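MbSHANK1 protein (Monosiga brevicollis, PDB 6X23) is probably a SHANK-family scaffold with receptor-adaptor activity, whose PDZ domain binds a GIRK3 peptide. Local coordinates at residues E67-D72 with V91-I96; A8-M13 with R95-L100. All blocks are in the same frame, centred on the assembly; numbering follows the deposited sequence.

Contact 1 of 2, residues E67-D72 with V91-I96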
loop_
_atom_site.group_PDB
_atom_site.type_symbol
_atom_site.label_atom_id
_atom_site.label_comp_id
_atom_site.label_asym_id
_atom_site.label_seq_id
_atom_site.Cartn_x
_atom_site.Cartn_y
_atom_site.Cartn_z
ATOM N N GLU A 67 -7.125 -2.011 -3.457
ATOM C CA GLU A 67 -8.223 -2.001 -2.500
ATOM C C GLU A 67 -7.659 -1.869 -1.094
ATOM O O GLU A 67 -6.625 -2.452 -0.762
ATOM C CB GLU A 67 -9.097 -3.267 -2.565
ATOM C CG GLU A 67 -9.736 -3.595 -3.923
ATOM C CD GLU A 67 -10.626 -4.835 -3.858
ATOM O OE1 GLU A 67 -10.688 -5.479 -2.782
ATOM O OE2 GLU A 67 -11.257 -5.181 -4.887
ATOM N N LEU A 68 -8.371 -1.115 -0.274
ATOM C CA LEU A 68 -8.068 -0.913 1.131
ATOM C C LEU A 68 -9.302 -1.355 1.896
ATOM O O LEU A 68 -10.374 -0.775 1.715
ATOM C CB LEU A 68 -7.751 0.558 1.389
ATOM C CG LEU A 68 -7.599 1.072 2.810
ATOM C CD1 LEU A 68 -6.393 0.422 3.409
ATOM C CD2 LEU A 68 -7.409 2.560 2.744
ATOM N N ASN A 69 -9.161 -2.391 2.714
ATOM C CA ASN A 69 -10.279 -2.950 3.475
ATOM C C ASN A 69 -11.484 -3.208 2.568
ATOM O O ASN A 69 -12.608 -2.769 2.822
ATOM C CB ASN A 69 -10.646 -2.046 4.651
ATOM C CG ASN A 69 -9.561 -2.036 5.769
ATOM O OD1 ASN A 69 -8.740 -2.957 5.890
ATOM N ND2 ASN A 69 -9.587 -0.997 6.600
ATOM N N GLY A 70 -11.230 -3.898 1.474
ATOM C CA GLY A 70 -12.308 -4.239 0.570
ATOM C C GLY A 70 -13.001 -3.067 -0.071
ATOM O O GLY A 70 -14.103 -3.235 -0.597
ATOM N N VAL A 71 -12.403 -1.874 -0.040
ATOM C CA VAL A 71 -12.921 -0.716 -0.764
ATOM C C VAL A 71 -11.974 -0.422 -1.915
ATOM O O VAL A 71 -10.753 -0.410 -1.727
ATOM C CB VAL A 71 -13.068 0.511 0.154
ATOM C CG1 VAL A 71 -13.581 1.704 -0.618
ATOM C CG2 VAL A 71 -13.997 0.202 1.282
ATOM N N ASP A 72 -12.528 -0.190 -3.101
ATOM C CA ASP A 72 -11.708 0.276 -4.219
ATOM C C ASP A 72 -11.115 1.640 -3.901
ATOM O O ASP A 72 -11.850 2.602 -3.661
ATOM C CB ASP A 72 -12.545 0.357 -5.491
ATOM C CG ASP A 72 -11.728 0.799 -6.699
ATOM O OD1 ASP A 72 -10.553 1.220 -6.543
ATOM O OD2 ASP A 72 -12.280 0.748 -7.818
ATOM N N VAL A 91 -5.154 -3.486 12.309
ATOM C CA VAL A 91 -5.048 -4.336 11.142
ATOM C C VAL A 91 -5.496 -3.558 9.917
ATOM O O VAL A 91 -6.403 -2.729 9.987
ATOM C CB VAL A 91 -5.905 -5.596 11.324
ATOM C CG1 VAL A 91 -5.566 -6.600 10.259
ATOM C CG2 VAL A 91 -5.682 -6.167 12.704
ATOM N N VAL A 92 -4.882 -3.862 8.778
ATOM C CA VAL A 92 -5.268 -3.295 7.493
ATOM C C VAL A 92 -5.266 -4.436 6.498
ATOM O O VAL A 92 -4.525 -5.408 6.654
ATOM C CB VAL A 92 -4.306 -2.164 7.030
ATOM C CG1 VAL A 92 -2.999 -2.738 6.534
ATOM C CG2 VAL A 92 -4.914 -1.313 5.967
ATOM N N ALA A 93 -6.094 -4.320 5.473
ATOM C CA ALA A 93 -6.084 -5.249 4.355
ATOM C C ALA A 93 -5.939 -4.466 3.061
ATOM O O ALA A 93 -6.586 -3.428 2.864
ATOM C CB ALA A 93 -7.349 -6.099 4.302
ATOM N N PHE A 94 -5.063 -4.975 2.197
ATOM C CA PHE A 94 -4.759 -4.417 0.890
ATOM C C PHE A 94 -5.043 -5.479 -0.153
ATOM O O PHE A 94 -4.764 -6.664 0.067
ATOM C CB PHE A 94 -3.281 -3.998 0.776
ATOM C CG PHE A 94 -2.900 -2.833 1.653
ATOM C CD1 PHE A 94 -3.734 -1.738 1.775
ATOM C CD2 PHE A 94 -1.717 -2.846 2.373
ATOM C CE1 PHE A 94 -3.384 -0.664 2.580
ATOM C CE2 PHE A 94 -1.377 -1.780 3.200
ATOM C CZ PHE A 94 -2.220 -0.692 3.297
ATOM N N ARG A 95 -5.600 -5.054 -1.280
ATOM C CA ARG A 95 -5.460 -5.766 -2.539
ATOM C C ARG A 95 -4.570 -4.929 -3.446
ATOM O O ARG A 95 -4.786 -3.725 -3.581
ATOM C CB ARG A 95 -6.818 -6.004 -3.191
ATOM C CG ARG A 95 -6.771 -6.795 -4.483
ATOM C CD ARG A 95 -8.159 -7.048 -4.960
ATOM N NE ARG A 95 -8.161 -8.049 -6.014
ATOM C CZ ARG A 95 -9.271 -8.457 -6.623
ATOM N NH1 ARG A 95 -10.439 -7.929 -6.274
ATOM N NH2 ARG A 95 -9.215 -9.379 -7.583
ATOM N N ILE A 96 -3.573 -5.553 -4.055
ATOM C CA ILE A 96 -2.569 -4.837 -4.831
ATOM C C ILE A 96 -2.338 -5.529 -6.165
ATOM O O ILE A 96 -2.685 -6.693 -6.357
ATOM C CB ILE A 96 -1.237 -4.718 -4.079
ATOM C CG1 ILE A 96 -0.736 -6.118 -3.672
ATOM C CG2 ILE A 96 -1.394 -3.736 -2.928
ATOM C CD1 ILE A 96 0.342 -6.710 -4.612
#
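E67 and R95 form a hydrogen-bonded antiparallel pair where strand 64-68 meets strand 91-99 in the larger sheet of the PDZ fold. Two backbone bonds define the pair, E67 N to R95 O at 2.9 Å and R95 N to E67 O at 2.8 Å. On the face that carries E67 and R95, the two side chains lie alongside each other and point the same way, with CB of E67 3.6 Å from CB of R95. The extended arginine runs its CD past the carboxylate before NH1 turns to OE2 of E67 at 3.2 Å, a salt bridge through one oxygen. Carboxylate and guanidinium planes stand 83° apart: NH1 meets OE2 from above the carboxylate plane, whereas OE2 sits at the guanidinium edge.

On the opposite face L68 meets V92 and F94 through apolar contacts. L68 holds CG anti to its backbone N (chi1 171°), and its CD1 ends between these two partners. It approaches the F94 ring obliquely, 3.3 Å from CE1, and presses against V92 CG2 at 3.4 Å, a tight carbon pair. I85 touches both L68 and F94, placing helix 78-87 over this face; in PDZ domains that helix forms one wall of the peptide groove.

Beyond L68 the chain reverses in a type I' turn to V71, with positive phi at N69 and G70. N69 still grips the facing strand twice. Its backbone N donates to A93 O at 2.8 Å, and CG, placed beside that same N (chi1 -70°), brings the amide back across the gap. OD1 thereby accepts A93 N at 3.0 Å, doing the work of a backbone carbonyl, while ND2 at the amide's other corner is hydrogen-bonded to OG of S88.

Contact 2 of 2, residues A8-M13 with R95-L100; sequences APEGKM and RIARRL
The hydrogen bond from L100 N to P9 O is the shortest of this contact, 2.6 Å, with the donor nearly along the C=O axis, and it closes the ladder at its outer end. Further in, G11 N meets R98 O at 2.9 Å and R98 N returns a bond to G11 O. The same reciprocal pattern recurs at the next hydrogen-bonded pair, where M13 N donates to I96 O at 3.0 Å and I96 N to M13 O; I96 O also receives a CA-H...O contact from K12 CA at 3.1 Å. This antiparallel ladder, its strand segments running at 149°, joins the first and last strands of the PDZ domain.

K12 bends at chi3 and crosses R95 obliquely, its CD 3.6 Å from R95 NH2. K12 NZ comes over one guanidinium face, 3.7 Å from NH2, so two cations sit close together. A water accepts from K12 NZ at 2.9 Å and, weakly, from R95 NH2, which probably softens the repulsion; the arginine's NH1 has its counter-charge in E67. With a methionine at R95, E67 would probably be left without its cationic mate and the water without its second donor.

At the other end, E10 carries CG between its backbone N and carbonyl carbon (chi1 51°), and the extended chain lays its carboxylate against the A97 methyl while OE2 pairs with R64. L100 sets CG 3.5 Å from G11 N, lying against the backbone where glycine has no side chain. R98 NH2 forms a salt bridge with OD2 of D63. The ladder is held by main-chain hydrogen bonds, which need no particular side chain, while E10 and R95 find their opposite charges on strand 64-68 and R98 finds its own in D63, immediately before that strand.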
loop_
_atom_site.group_PDB
_atom_site.type_symbol
_atom_site.label_atom_id
_atom_site.label_comp_id
_atom_site.label_asym_id
_atom_site.label_seq_id
_atom_site.Cartn_x
_atom_site.Cartn_y
_atom_site.Cartn_z
ATOM N N ALA A 8 3.926 -5.115 -19.689
ATOM C CA ALA A 8 3.945 -5.452 -18.271
ATOM C C ALA A 8 2.662 -6.166 -17.832
ATOM O O ALA A 8 1.598 -5.553 -17.763
ATOM C CB ALA A 8 4.166 -4.190 -17.438
ATOM N N PRO A 9 2.760 -7.466 -17.544
ATOM C CA PRO A 9 1.630 -8.182 -16.939
ATOM C C PRO A 9 1.692 -8.158 -15.419
ATOM O O PRO A 9 2.746 -8.307 -14.793
ATOM C CB PRO A 9 1.805 -9.613 -17.471
ATOM C CG PRO A 9 3.300 -9.748 -17.739
ATOM C CD PRO A 9 3.917 -8.350 -17.762
ATOM N N GLU A 10 0.538 -7.970 -14.797
ATOM C CA GLU A 10 0.521 -7.964 -13.346
ATOM C C GLU A 10 -0.505 -8.949 -12.826
ATOM O O GLU A 10 -1.452 -9.323 -13.511
ATOM C CB GLU A 10 0.251 -6.573 -12.763
ATOM C CG GLU A 10 -0.967 -5.839 -13.303
ATOM C CD GLU A 10 -0.837 -4.322 -13.125
ATOM O OE1 GLU A 10 0.303 -3.812 -13.084
ATOM O OE2 GLU A 10 -1.879 -3.639 -13.039
ATOM N N GLY A 11 -0.282 -9.384 -11.600
ATOM C CA GLY A 11 -1.231 -10.213 -10.896
ATOM C C GLY A 11 -1.685 -9.495 -9.649
ATOM O O GLY A 11 -0.950 -8.697 -9.070
ATOM N N LYS A 12 -2.904 -9.782 -9.238
ATOM C CA LYS A 12 -3.447 -9.224 -8.016
ATOM C C LYS A 12 -3.241 -10.183 -6.848
ATOM O O LYS A 12 -3.215 -11.403 -7.014
ATOM C CB LYS A 12 -4.931 -8.914 -8.201
ATOM C CG LYS A 12 -5.215 -7.991 -9.389
ATOM C CD LYS A 12 -6.642 -7.520 -9.352
ATOM C CE LYS A 12 -7.216 -7.372 -10.739
ATOM N NZ LYS A 12 -8.722 -7.477 -10.704
ATOM N N MET A 13 -3.077 -9.622 -5.655
ATOM C CA MET A 13 -2.950 -10.462 -4.474
ATOM C C MET A 13 -3.586 -9.722 -3.315
ATOM O O MET A 13 -3.587 -8.487 -3.298
ATOM C CB MET A 13 -1.476 -10.797 -4.166
ATOM C CG MET A 13 -0.839 -11.853 -5.062
ATOM S SD MET A 13 -1.683 -13.437 -4.911
ATOM C CE MET A 13 -0.712 -14.350 -3.691
ATOM N N ARG A 95 -5.600 -5.054 -1.280
ATOM C CA ARG A 95 -5.460 -5.766 -2.539
ATOM C C ARG A 95 -4.570 -4.929 -3.446
ATOM O O ARG A 95 -4.786 -3.725 -3.581
ATOM C CB ARG A 95 -6.818 -6.004 -3.191
ATOM C CG ARG A 95 -6.771 -6.795 -4.483
ATOM C CD ARG A 95 -8.159 -7.048 -4.960
ATOM N NE ARG A 95 -8.161 -8.049 -6.014
ATOM C CZ ARG A 95 -9.271 -8.457 -6.623
ATOM N NH1 ARG A 95 -10.439 -7.929 -6.274
ATOM N NH2 ARG A 95 -9.215 -9.379 -7.583
ATOM N N ILE A 96 -3.573 -5.553 -4.055
ATOM C CA ILE A 96 -2.569 -4.837 -4.831
ATOM C C ILE A 96 -2.338 -5.529 -6.165
ATOM O O ILE A 96 -2.685 -6.693 -6.357
ATOM C CB ILE A 96 -1.237 -4.718 -4.079
ATOM C CG1 ILE A 96 -0.736 -6.118 -3.672
ATOM C CG2 ILE A 96 -1.394 -3.736 -2.928
ATOM C CD1 ILE A 96 0.342 -6.710 -4.612
ATOM N N ALA A 97 -1.689 -4.792 -7.065
ATOM C CA ALA A 97 -1.284 -5.290 -8.376
ATOM C C ALA A 97 0.236 -5.302 -8.448
ATOM O O ALA A 97 0.885 -4.324 -8.073
ATOM C CB ALA A 97 -1.882 -4.433 -9.498
ATOM N N ARG A 98 0.796 -6.407 -8.931
ATOM C CA ARG A 98 2.220 -6.682 -8.851
ATOM C C ARG A 98 2.731 -7.116 -10.210
ATOM O O ARG A 98 2.145 -7.987 -10.855
ATOM C CB ARG A 98 2.496 -7.774 -7.802
ATOM C CG ARG A 98 3.817 -8.444 -7.877
ATOM C CD ARG A 98 3.995 -9.326 -6.671
ATOM N NE ARG A 98 3.874 -8.583 -5.412
ATOM C CZ ARG A 98 3.665 -9.149 -4.217
ATOM N NH1 ARG A 98 3.534 -10.465 -4.102
ATOM N NH2 ARG A 98 3.584 -8.403 -3.120
ATOM N N ARG A 99 3.822 -6.498 -10.636
ATOM C CA ARG A 99 4.455 -6.851 -11.892
ATOM C C ARG A 99 4.778 -8.332 -11.907
ATOM O O ARG A 99 5.275 -8.861 -10.922
ATOM C CB ARG A 99 5.737 -6.045 -12.056
ATOM C CG ARG A 99 6.982 -6.564 -11.256
ATOM C CD ARG A 99 6.887 -6.852 -9.701
ATOM N NE ARG A 99 7.879 -7.885 -9.332
ATOM C CZ ARG A 99 7.631 -9.210 -9.302
ATOM N NH1 ARG A 99 6.407 -9.671 -9.523
ATOM N NH2 ARG A 99 8.591 -10.107 -9.012
ATOM N N LEU A 100 4.489 -9.021 -12.999
ATOM C CA LEU A 100 4.727 -10.461 -12.968
ATOM C C LEU A 100 6.007 -10.860 -13.690
ATOM O O LEU A 100 6.800 -11.644 -13.148
ATOM C CB LEU A 100 3.525 -11.217 -13.560
ATOM C CG LEU A 100 2.320 -11.420 -12.635
ATOM C CD1 LEU A 100 1.407 -12.546 -13.128
ATOM C CD2 LEU A 100 2.749 -11.690 -11.203
HETATM O O HOH W 1 -10.567 -9.686 -10.390
#

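In the fold
From its first modelled residues the chain enters contact 2 in strand 10-18, then runs through the small sheet of 26-29 and 44-48 and helix 53-57 before reaching contact 1 on strand 64-68. The turn and helix 78-87 follow, and strand 91-99 closes both loops: contact 1 after 18 intervening residues, contact 2 after 81. The shorter loop therefore falls within the longer. Both end on the same strand, which lies between 10-18 and 64-68 in the antiparallel sheet; their centres are 14 Å apart, with R95 and I96 common to both. Together they tie the domain's two termini to the 64-72 hairpin.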